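Local coordinates for protein ethylbenzene dehydrogenase beta-subunit (Aromatoleum aromaticum, PDB 2IVF) that carries three SF4 iron/sulfur clusters and one Fe3-S4 cluster, and as a ferredoxin-like subunit probably passes electrons along them, at residues Q18-N26 with N269-G277; W53-Y64 with F143-C151. One frame throughout, in Å; residues are numbered along the deposited sequence.

Contact 1: residues Q18-N26 with N269-G277; sequences QLVTVIDLN and NIYYVPPMG
N26 grips the chain just past the end of strand 270-273 with both ends of its amide, closing a parallel β-pair with side-chain hydrogen bonds. Its OD1 accepts M276 N at 2.8 Å, nearly straight (172°) and on a lone pair, while ND2 donates to P274 O at 2.9 Å from above the carbonyl plane. D24 OD1 accepts N26 N from above the carboxylate plane, closing an Asx turn, and N26 ND2 on its syn lone pair, so the amide's rotation is fixed. The other D24 oxygen, OD2, is bonded to Y273 of the alpha-subunit. Upstream, strands 19-24 and 270-273 sit at the middle of a mixed four-stranded sheet and exchange regular parallel bonds, such as I23 N to Y271 O (2.8 Å) and V273 N to I23 O (3.0 Å). Where the pairing frays, T21 N reaches N269 O only weakly, and a water donates to both L19 O and N269 O. On one face V22 CG1 meets V273 CG2, under helix 246-253. On the other, I23 lies alongside Y272, pointing the same way; I23 CD1, at the end of an extended chain (chi2 -180°), comes within 3.7 Å of Y272 CE2 and 3.8 Å of I270 CG2.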
loop_
_atom_site.group_PDB
_atom_site.type_symbol
_atom_site.label_atom_id
_atom_site.label_comp_id
_atom_site.label_asym_id
_atom_site.label_seq_id
_atom_site.Cartn_x
_atom_site.Cartn_y
_atom_site.Cartn_z
ATOM N N GLN B 18 25.237 15.846 -18.145
ATOM C CA GLN B 18 24.808 15.451 -16.831
ATOM C C GLN B 18 23.364 15.000 -16.891
ATOM O O GLN B 18 22.479 15.801 -17.222
ATOM C CB GLN B 18 24.895 16.635 -15.888
ATOM C CG GLN B 18 24.482 16.332 -14.469
ATOM C CD GLN B 18 25.386 15.327 -13.773
ATOM O OE1 GLN B 18 26.597 15.535 -13.667
ATOM N NE2 GLN B 18 24.799 14.232 -13.275
ATOM N N LEU B 19 23.156 13.736 -16.558
ATOM C CA LEU B 19 21.832 13.215 -16.328
ATOM C C LEU B 19 21.289 13.769 -15.039
ATOM O O LEU B 19 21.981 13.819 -14.042
ATOM C CB LEU B 19 21.848 11.684 -16.306
ATOM C CG LEU B 19 22.058 10.985 -17.666
ATOM C CD1 LEU B 19 22.237 9.441 -17.567
ATOM C CD2 LEU B 19 20.900 11.304 -18.581
ATOM N N VAL B 20 20.041 14.195 -15.086
ATOM C CA VAL B 20 19.358 14.738 -13.930
ATOM C C VAL B 20 17.963 14.181 -13.808
ATOM O O VAL B 20 17.355 13.709 -14.792
ATOM C CB VAL B 20 19.285 16.270 -13.944
ATOM C CG1 VAL B 20 20.689 16.911 -14.255
ATOM C CG2 VAL B 20 18.250 16.731 -14.865
ATOM N N THR B 21 17.488 14.186 -12.556
ATOM C CA THR B 21 16.143 13.829 -12.249
ATOM C C THR B 21 15.497 15.028 -11.568
ATOM O O THR B 21 16.120 15.744 -10.776
ATOM C CB THR B 21 16.077 12.612 -11.296
ATOM O OG1 THR B 21 16.508 11.403 -11.978
ATOM C CG2 THR B 21 14.636 12.421 -10.796
ATOM N N VAL B 22 14.259 15.265 -11.903
ATOM C CA VAL B 22 13.432 16.214 -11.180
ATOM C C VAL B 22 12.369 15.397 -10.435
ATOM O O VAL B 22 11.762 14.473 -10.996
ATOM C CB VAL B 22 12.738 17.206 -12.116
ATOM C CG1 VAL B 22 11.594 17.953 -11.402
ATOM C CG2 VAL B 22 13.793 18.176 -12.699
ATOM N N ILE B 23 12.133 15.741 -9.177
ATOM C CA ILE B 23 11.114 15.044 -8.358
ATOM C C ILE B 23 10.137 16.074 -7.858
ATOM O O ILE B 23 10.535 17.031 -7.213
ATOM C CB ILE B 23 11.771 14.361 -7.140
ATOM C CG1 ILE B 23 12.841 13.372 -7.651
ATOM C CG2 ILE B 23 10.704 13.767 -6.167
ATOM C CD1 ILE B 23 13.613 12.574 -6.572
ATOM N N ASP B 24 8.863 15.911 -8.186
ATOM C CA ASP B 24 7.847 16.922 -7.866
ATOM C C ASP B 24 7.223 16.528 -6.559
ATOM O O ASP B 24 6.397 15.635 -6.513
ATOM C CB ASP B 24 6.772 17.004 -8.960
ATOM C CG ASP B 24 5.800 18.139 -8.724
ATOM O OD1 ASP B 24 5.738 18.656 -7.558
ATOM O OD2 ASP B 24 5.079 18.502 -9.679
ATOM N N LEU B 25 7.538 17.260 -5.495
ATOM C CA LEU B 25 7.068 16.870 -4.175
ATOM C C LEU B 25 5.599 17.096 -4.012
ATOM O O LEU B 25 5.004 16.526 -3.096
ATOM C CB LEU B 25 7.838 17.599 -3.093
ATOM C CG LEU B 25 9.343 17.301 -3.126
ATOM C CD1 LEU B 25 10.089 18.101 -2.125
ATOM C CD2 LEU B 25 9.600 15.772 -2.880
ATOM N N ASN B 26 5.002 17.929 -4.861
ATOM C CA ASN B 26 3.540 18.044 -4.836
ATOM C C ASN B 26 2.814 16.785 -5.223
ATOM O O ASN B 26 1.654 16.572 -4.822
ATOM C CB ASN B 26 3.119 19.193 -5.738
ATOM C CG ASN B 26 3.618 20.454 -5.237
ATOM O OD1 ASN B 26 3.107 20.955 -4.208
ATOM N ND2 ASN B 26 4.696 20.971 -5.860
ATOM N N ASN B 269 22.589 16.898 -8.551
ATOM C CA ASN B 269 21.866 16.906 -9.799
ATOM C C ASN B 269 20.574 16.119 -9.754
ATOM O O ASN B 269 20.116 15.566 -10.736
ATOM C CB ASN B 269 22.783 16.462 -10.924
ATOM C CG ASN B 269 23.887 17.424 -11.150
ATOM O OD1 ASN B 269 25.093 17.095 -11.017
ATOM N ND2 ASN B 269 23.523 18.641 -11.482
ATOM N N ILE B 270 19.967 16.103 -8.580
ATOM C CA ILE B 270 18.544 15.895 -8.469
ATOM C C ILE B 270 17.893 17.208 -8.010
ATOM O O ILE B 270 18.445 17.913 -7.165
ATOM C CB ILE B 270 18.249 14.781 -7.497
ATOM C CG1 ILE B 270 18.862 13.469 -8.073
ATOM C CG2 ILE B 270 16.715 14.639 -7.294
ATOM C CD1 ILE B 270 18.726 12.271 -7.097
ATOM N N TYR B 271 16.723 17.521 -8.576
ATOM C CA TYR B 271 16.063 18.790 -8.313
ATOM C C TYR B 271 14.624 18.532 -7.949
ATOM O O TYR B 271 13.959 17.709 -8.558
ATOM C CB TYR B 271 16.190 19.730 -9.501
ATOM C CG TYR B 271 17.620 19.959 -9.909
ATOM C CD1 TYR B 271 18.297 19.037 -10.710
ATOM C CD2 TYR B 271 18.306 21.105 -9.504
ATOM C CE1 TYR B 271 19.637 19.250 -11.064
ATOM C CE2 TYR B 271 19.617 21.311 -9.837
ATOM C CZ TYR B 271 20.274 20.404 -10.627
ATOM O OH TYR B 271 21.564 20.711 -10.925
ATOM N N TYR B 272 14.158 19.279 -6.972
ATOM C CA TYR B 272 12.878 19.037 -6.348
ATOM C C TYR B 272 11.958 20.238 -6.535
ATOM O O TYR B 272 12.373 21.374 -6.361
ATOM C CB TYR B 272 13.072 18.820 -4.854
ATOM C CG TYR B 272 13.775 17.541 -4.533
ATOM C CD1 TYR B 272 15.175 17.492 -4.501
ATOM C CD2 TYR B 272 13.064 16.397 -4.197
ATOM C CE1 TYR B 272 15.818 16.320 -4.188
ATOM C CE2 TYR B 272 13.693 15.215 -3.925
ATOM C CZ TYR B 272 15.064 15.178 -3.913
ATOM O OH TYR B 272 15.710 14.016 -3.597
ATOM N N VAL B 273 10.740 19.974 -6.989
ATOM C CA VAL B 273 9.655 20.985 -6.969
ATOM C C VAL B 273 9.095 20.964 -5.548
ATOM O O VAL B 273 8.561 19.932 -5.078
ATOM C CB VAL B 273 8.532 20.707 -7.982
ATOM C CG1 VAL B 273 7.543 21.872 -7.997
ATOM C CG2 VAL B 273 9.124 20.469 -9.407
ATOM N N PRO B 274 9.228 22.094 -4.837
ATOM C CA PRO B 274 8.836 22.064 -3.442
ATOM C C PRO B 274 7.313 22.003 -3.310
ATOM O O PRO B 274 6.571 22.468 -4.205
ATOM C CB PRO B 274 9.410 23.381 -2.894
ATOM C CG PRO B 274 9.422 24.313 -4.028
ATOM C CD PRO B 274 9.760 23.424 -5.221
ATOM N N PRO B 275 6.848 21.491 -2.161
ATOM C CA PRO B 275 5.454 21.316 -1.926
ATOM C C PRO B 275 4.757 22.600 -1.571
ATOM O O PRO B 275 5.226 23.355 -0.712
ATOM C CB PRO B 275 5.416 20.340 -0.742
ATOM C CG PRO B 275 6.600 20.640 0.041
ATOM C CD PRO B 275 7.655 21.084 -0.993
ATOM N N MET B 276 3.625 22.821 -2.203
ATOM C CA MET B 276 2.739 23.958 -1.903
ATOM C C MET B 276 2.104 23.786 -0.521
ATOM O O MET B 276 2.036 24.748 0.255
ATOM C CB MET B 276 1.658 24.070 -2.980
ATOM C CG MET B 276 2.193 24.444 -4.367
ATOM S SD MET B 276 0.914 24.387 -5.633
ATOM C CE MET B 276 0.576 22.623 -5.776
ATOM N N GLY B 277 1.683 22.555 -0.209
ATOM C CA GLY B 277 1.047 22.234 1.071
ATOM C C GLY B 277 -0.360 22.770 1.181
ATOM O O GLY B 277 -0.832 23.503 0.316
HETATM O O HOH W 1 21.224 12.905 -11.534
HETATM O O HOH W 2 1.659 20.288 -2.062
#

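Contact 2: residues W53-Y64 with F143-C151; sequences WNNVTTYPGKGY and FFFYLARMC. With SF4 (iron/sulfur cluster), chain U; SF4 (iron/sulfur cluster), chain S; SF4 (iron/sulfur cluster), chain T.
Y59 lays its CB over one face of the F145 ring, a CH-pi contact 4.1 Å from the centroid, and the two side chains run side by side with ring planes 32° apart. The F145 ring is brought under Y59 by a CG placed between its own backbone N and carbonyl carbon (chi1 56°). At the margin of the antiparallel pair, P60, which follows a cis peptide, sets CD against F143 CE2 at 3.5 Å. The Y146 ring receives T58 OG1 at its edge, 3.3 Å from CE1; that hydroxyl is hydrogen-bonded to the backbone of D133. R149 turns the edge of its guanidinium to the backbone of Y64, where NH1 makes a weak bond to Y64 O, while a water links NH1 to Y64 N, NH2 goes to Y196 O and Y68 offers a cation-pi partner. Between the strands the paired residues N55-R149, T57-L147 and Y59-F145 exchange backbone bonds, with N55 N meeting R149 O almost straight (175°).

On the opposite face V56 CG2 and A148 CB touch each other at 3.9 Å and line one SF4; past the strand ends, the edge of W53, N54 N and M150 CG (3.6 Å from S4) border a second. C151 SG binds FE4 of a third at 2.3 Å. The apolar walls would be expected to shield the clusters from water, and the N-H of N54 near S4 of the second might help tune its potential.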
loop_
_atom_site.group_PDB
_atom_site.type_symbol
_atom_site.label_atom_id
_atom_site.label_comp_id
_atom_site.label_asym_id
_atom_site.label_seq_id
_atom_site.Cartn_x
_atom_site.Cartn_y
_atom_site.Cartn_z
ATOM N N TRP B 53 18.961 2.516 -2.282
ATOM C CA TRP B 53 19.598 3.501 -3.156
ATOM C C TRP B 53 18.557 4.526 -3.546
ATOM O O TRP B 53 18.844 5.700 -3.543
ATOM C CB TRP B 53 20.179 2.877 -4.396
ATOM C CG TRP B 53 21.283 1.906 -4.205
ATOM C CD1 TRP B 53 22.045 1.691 -3.082
ATOM C CD2 TRP B 53 21.838 1.070 -5.228
ATOM N NE1 TRP B 53 23.004 0.775 -3.346
ATOM C CE2 TRP B 53 22.918 0.380 -4.655
ATOM C CE3 TRP B 53 21.530 0.857 -6.581
ATOM C CZ2 TRP B 53 23.655 -0.552 -5.360
ATOM C CZ3 TRP B 53 22.274 -0.022 -7.289
ATOM C CH2 TRP B 53 23.342 -0.722 -6.686
ATOM N N ASN B 54 17.336 4.082 -3.846
ATOM C CA ASN B 54 16.214 4.966 -3.906
ATOM C C ASN B 54 15.519 4.816 -2.584
ATOM O O ASN B 54 15.153 3.696 -2.176
ATOM C CB ASN B 54 15.223 4.620 -5.018
ATOM C CG ASN B 54 14.042 5.556 -5.005
ATOM O OD1 ASN B 54 13.964 6.456 -5.818
ATOM N ND2 ASN B 54 13.127 5.380 -4.025
ATOM N N ASN B 55 15.416 5.933 -1.877
ATOM C CA ASN B 55 14.780 5.917 -0.580
ATOM C C ASN B 55 13.688 6.969 -0.495
ATOM O O ASN B 55 13.782 8.031 -1.109
ATOM C CB ASN B 55 15.796 6.099 0.552
ATOM C CG ASN B 55 16.703 7.242 0.337
ATOM O OD1 ASN B 55 17.781 7.088 -0.288
ATOM N ND2 ASN B 55 16.350 8.372 0.875
ATOM N N VAL B 56 12.660 6.666 0.269
ATOM C CA VAL B 56 11.557 7.623 0.453
ATOM C C VAL B 56 11.160 7.688 1.891
ATOM O O VAL B 56 10.865 6.671 2.498
ATOM C CB VAL B 56 10.310 7.290 -0.381
ATOM C CG1 VAL B 56 9.342 8.421 -0.265
ATOM C CG2 VAL B 56 10.630 7.006 -1.846
ATOM N N THR B 57 11.224 8.880 2.481
ATOM C CA THR B 57 10.822 9.016 3.867
ATOM C C THR B 57 9.939 10.224 4.035
ATOM O O THR B 57 9.820 11.057 3.157
ATOM C CB THR B 57 12.054 9.153 4.800
ATOM O OG1 THR B 57 12.850 10.262 4.370
ATOM C CG2 THR B 57 12.917 7.836 4.788
ATOM N N THR B 58 9.357 10.323 5.204
ATOM C CA THR B 58 8.421 11.407 5.493
ATOM C C THR B 58 9.256 12.591 6.001
ATOM O O THR B 58 10.257 12.408 6.714
ATOM C CB THR B 58 7.328 10.956 6.487
ATOM O OG1 THR B 58 6.576 9.864 5.901
ATOM C CG2 THR B 58 6.353 12.123 6.894
ATOM N N TYR B 59 8.911 13.775 5.556
ATOM C CA TYR B 59 9.568 14.997 6.023
ATOM C C TYR B 59 8.533 15.951 6.628
ATOM O O TYR B 59 7.413 16.067 6.055
ATOM C CB TYR B 59 10.368 15.674 4.889
ATOM C CG TYR B 59 11.281 16.713 5.479
ATOM C CD1 TYR B 59 12.586 16.393 5.829
ATOM C CD2 TYR B 59 10.795 17.957 5.834
ATOM C CE1 TYR B 59 13.406 17.317 6.457
ATOM C CE2 TYR B 59 11.618 18.900 6.419
ATOM C CZ TYR B 59 12.921 18.545 6.764
ATOM O OH TYR B 59 13.746 19.447 7.368
ATOM N N PRO B 60 8.873 16.619 7.781
ATOM C CA PRO B 60 10.023 16.422 8.690
ATOM C C PRO B 60 10.160 14.993 9.131
ATOM O O PRO B 60 9.129 14.285 9.360
ATOM C CB PRO B 60 9.651 17.241 9.935
ATOM C CG PRO B 60 8.710 18.227 9.465
ATOM C CD PRO B 60 8.098 17.792 8.196
ATOM N N GLY B 61 11.408 14.567 9.284
ATOM C CA GLY B 61 11.710 13.227 9.779
ATOM C C GLY B 61 13.219 13.106 9.909
ATOM O O GLY B 61 13.947 14.077 9.661
ATOM N N LYS B 62 13.681 11.929 10.292
ATOM C CA LYS B 62 15.124 11.692 10.464
ATOM C C LYS B 62 15.809 11.384 9.115
ATOM O O LYS B 62 17.028 11.461 9.004
ATOM C CB LYS B 62 15.376 10.589 11.481
ATOM C CG LYS B 62 14.960 10.999 12.906
ATOM C CD LYS B 62 15.322 9.983 13.913
ATOM C CE LYS B 62 14.734 10.290 15.290
ATOM N NZ LYS B 62 15.250 9.206 16.175
ATOM N N GLY B 63 15.003 11.103 8.092
ATOM C CA GLY B 63 15.499 10.816 6.776
ATOM C C GLY B 63 16.170 9.461 6.712
ATOM O O GLY B 63 15.944 8.572 7.550
ATOM N N TYR B 64 16.965 9.299 5.670
ATOM C CA TYR B 64 17.576 8.038 5.360
ATOM C C TYR B 64 18.951 8.281 4.770
ATOM O O TYR B 64 19.059 9.042 3.855
ATOM C CB TYR B 64 16.756 7.250 4.351
ATOM C CG TYR B 64 17.449 5.943 3.999
ATOM C CD1 TYR B 64 17.348 4.858 4.817
ATOM C CD2 TYR B 64 18.304 5.855 2.919
ATOM C CE1 TYR B 64 17.975 3.681 4.537
ATOM C CE2 TYR B 64 18.943 4.682 2.622
ATOM C CZ TYR B 64 18.795 3.589 3.436
ATOM O OH TYR B 64 19.475 2.416 3.133
ATOM N N PHE B 143 2.147 19.352 9.427
ATOM C CA PHE B 143 2.529 19.281 8.024
ATOM C C PHE B 143 3.549 18.185 7.792
ATOM O O PHE B 143 4.314 17.816 8.687
ATOM C CB PHE B 143 3.054 20.608 7.571
ATOM C CG PHE B 143 4.309 20.987 8.229
ATOM C CD1 PHE B 143 4.299 21.665 9.437
ATOM C CD2 PHE B 143 5.511 20.642 7.667
ATOM C CE1 PHE B 143 5.472 22.035 10.049
ATOM C CE2 PHE B 143 6.715 21.028 8.312
ATOM C CZ PHE B 143 6.671 21.682 9.491
ATOM N N PHE B 144 3.511 17.634 6.585
ATOM C CA PHE B 144 4.456 16.631 6.167
ATOM C C PHE B 144 4.243 16.474 4.665
ATOM O O PHE B 144 3.201 16.858 4.125
ATOM C CB PHE B 144 4.188 15.285 6.847
ATOM C CG PHE B 144 2.913 14.637 6.391
ATOM C CD1 PHE B 144 2.905 13.774 5.328
ATOM C CD2 PHE B 144 1.690 14.890 7.057
ATOM C CE1 PHE B 144 1.699 13.207 4.869
ATOM C CE2 PHE B 144 0.526 14.315 6.613
ATOM C CZ PHE B 144 0.535 13.467 5.502
ATOM N N PHE B 145 5.255 15.913 4.027
ATOM C CA PHE B 145 5.243 15.519 2.630
ATOM C C PHE B 145 6.257 14.384 2.537
ATOM O O PHE B 145 6.957 14.118 3.522
ATOM C CB PHE B 145 5.606 16.692 1.704
ATOM C CG PHE B 145 6.898 17.340 1.997
ATOM C CD1 PHE B 145 6.963 18.413 2.876
ATOM C CD2 PHE B 145 8.082 16.902 1.407
ATOM C CE1 PHE B 145 8.141 19.048 3.149
ATOM C CE2 PHE B 145 9.278 17.516 1.697
ATOM C CZ PHE B 145 9.308 18.621 2.565
ATOM N N TYR B 146 6.348 13.733 1.372
ATOM C CA TYR B 146 7.219 12.598 1.193
ATOM C C TYR B 146 8.416 12.990 0.373
ATOM O O TYR B 146 8.298 13.778 -0.594
ATOM C CB TYR B 146 6.450 11.450 0.575
ATOM C CG TYR B 146 5.266 11.038 1.413
ATOM C CD1 TYR B 146 5.464 10.375 2.618
ATOM C CD2 TYR B 146 3.959 11.281 0.996
ATOM C CE1 TYR B 146 4.392 10.006 3.415
ATOM C CE2 TYR B 146 2.839 10.864 1.784
ATOM C CZ TYR B 146 3.089 10.221 2.983
ATOM O OH TYR B 146 2.024 9.819 3.755
ATOM N N LEU B 147 9.588 12.488 0.765
ATOM C CA LEU B 147 10.821 12.961 0.181
ATOM C C LEU B 147 11.651 11.794 -0.351
ATOM O O LEU B 147 12.274 11.046 0.423
ATOM C CB LEU B 147 11.604 13.744 1.227
ATOM C CG LEU B 147 12.963 14.307 0.744
ATOM C CD1 LEU B 147 12.757 15.224 -0.472
ATOM C CD2 LEU B 147 13.731 15.055 1.889
ATOM N N ALA B 148 11.594 11.644 -1.674
ATOM C CA ALA B 148 12.354 10.662 -2.420
ATOM C C ALA B 148 13.733 11.166 -2.687
ATOM O O ALA B 148 13.944 12.347 -3.036
ATOM C CB ALA B 148 11.641 10.276 -3.758
ATOM N N ARG B 149 14.694 10.268 -2.524
ATOM C CA ARG B 149 16.072 10.613 -2.675
ATOM C C ARG B 149 16.844 9.452 -3.281
ATOM O O ARG B 149 16.519 8.285 -3.047
ATOM C CB ARG B 149 16.687 10.984 -1.330
ATOM C CG ARG B 149 16.124 12.269 -0.703
ATOM C CD ARG B 149 16.633 12.469 0.680
ATOM N NE ARG B 149 18.073 12.529 0.542
ATOM C CZ ARG B 149 18.957 11.876 1.275
ATOM N NH1 ARG B 149 18.595 11.121 2.281
ATOM N NH2 ARG B 149 20.245 11.985 0.979
ATOM N N MET B 150 17.883 9.791 -4.014
ATOM C CA MET B 150 18.833 8.817 -4.516
ATOM C C MET B 150 20.187 9.511 -4.502
ATOM O O MET B 150 20.310 10.628 -3.982
ATOM C CB MET B 150 18.501 8.402 -5.967
ATOM C CG MET B 150 17.085 8.061 -6.259
ATOM S SD MET B 150 16.019 9.451 -6.725
ATOM C CE MET B 150 16.569 9.663 -8.445
ATOM N N CYS B 151 21.191 8.902 -5.122
ATOM C CA CYS B 151 22.465 9.603 -5.280
ATOM C C CYS B 151 22.208 10.749 -6.244
ATOM O O CYS B 151 21.499 10.596 -7.233
ATOM C CB CYS B 151 23.577 8.706 -5.789
ATOM S SG CYS B 151 24.994 9.585 -6.485
HETATM FE FE1 SF4 U . 19.613 4.743 -8.884
HETATM FE FE2 SF4 U . 18.216 2.660 -8.100
HETATM FE FE3 SF4 U . 16.956 4.775 -9.179
HETATM FE FE4 SF4 U . 18.393 3.175 -10.797
HETATM S S1 SF4 U . 16.490 2.596 -9.653
HETATM S S2 SF4 U . 18.508 5.448 -10.744
HETATM S S3 SF4 U . 20.130 2.538 -9.382
HETATM S S4 SF4 U . 18.138 4.697 -7.159
HETATM FE FE1 SF4 S . 27.046 11.501 -2.419
HETATM FE FE2 SF4 S . 28.885 11.149 -4.267
HETATM FE FE3 SF4 S . 27.061 13.185 -4.516
HETATM FE FE4 SF4 S . 26.227 10.591 -4.826
HETATM S S1 SF4 S . 27.717 11.746 -6.166
HETATM S S2 SF4 S . 25.228 12.239 -3.555
HETATM S S3 SF4 S . 27.600 9.516 -3.379
HETATM S S4 SF4 S . 28.713 13.008 -2.919
HETATM FE FE1 SF4 T . 6.760 9.289 -4.566
HETATM FE FE2 SF4 T . 8.380 7.173 -5.214
HETATM FE FE3 SF4 T . 6.700 8.261 -7.011
HETATM FE FE4 SF4 T . 5.616 6.783 -5.024
HETATM S S1 SF4 T . 7.005 6.029 -6.631
HETATM S S2 SF4 T . 4.883 8.810 -5.805
HETATM S S3 SF4 T . 7.056 7.364 -3.349
HETATM S S4 SF4 T . 8.512 9.301 -6.010
HETATM O O HOH W 3 14.371 9.971 1.925
HETATM O O HOH W 4 15.998 11.205 3.686
#

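How the contacts relate
Both contacts are buried strand pairs, but they belong to different sheets: contact 1 is a parallel pairing inside a mixed sheet, contact 2 an antiparallel one in a three-stranded sheet. Contact 2 is nested in the chain loop that contact 1 closes, and their centres lie about 12 Å apart. The two contacts touch directly, Y272 OH probably hydrogen-bonding to A148 O at 2.5 Å while L25 CD2 packs on Y146 O at 3.3 Å. Chemistry follows position. Contact 1 packs aliphatic side chains against two tyrosines and ends in the hydrogen-bonded pair D24 and N26; contact 2 is richer in aromatics. Both reach the alpha-subunit, but contact 2 holds a cluster ligand, C151, whereas contact 1 merely nears a cluster through I23.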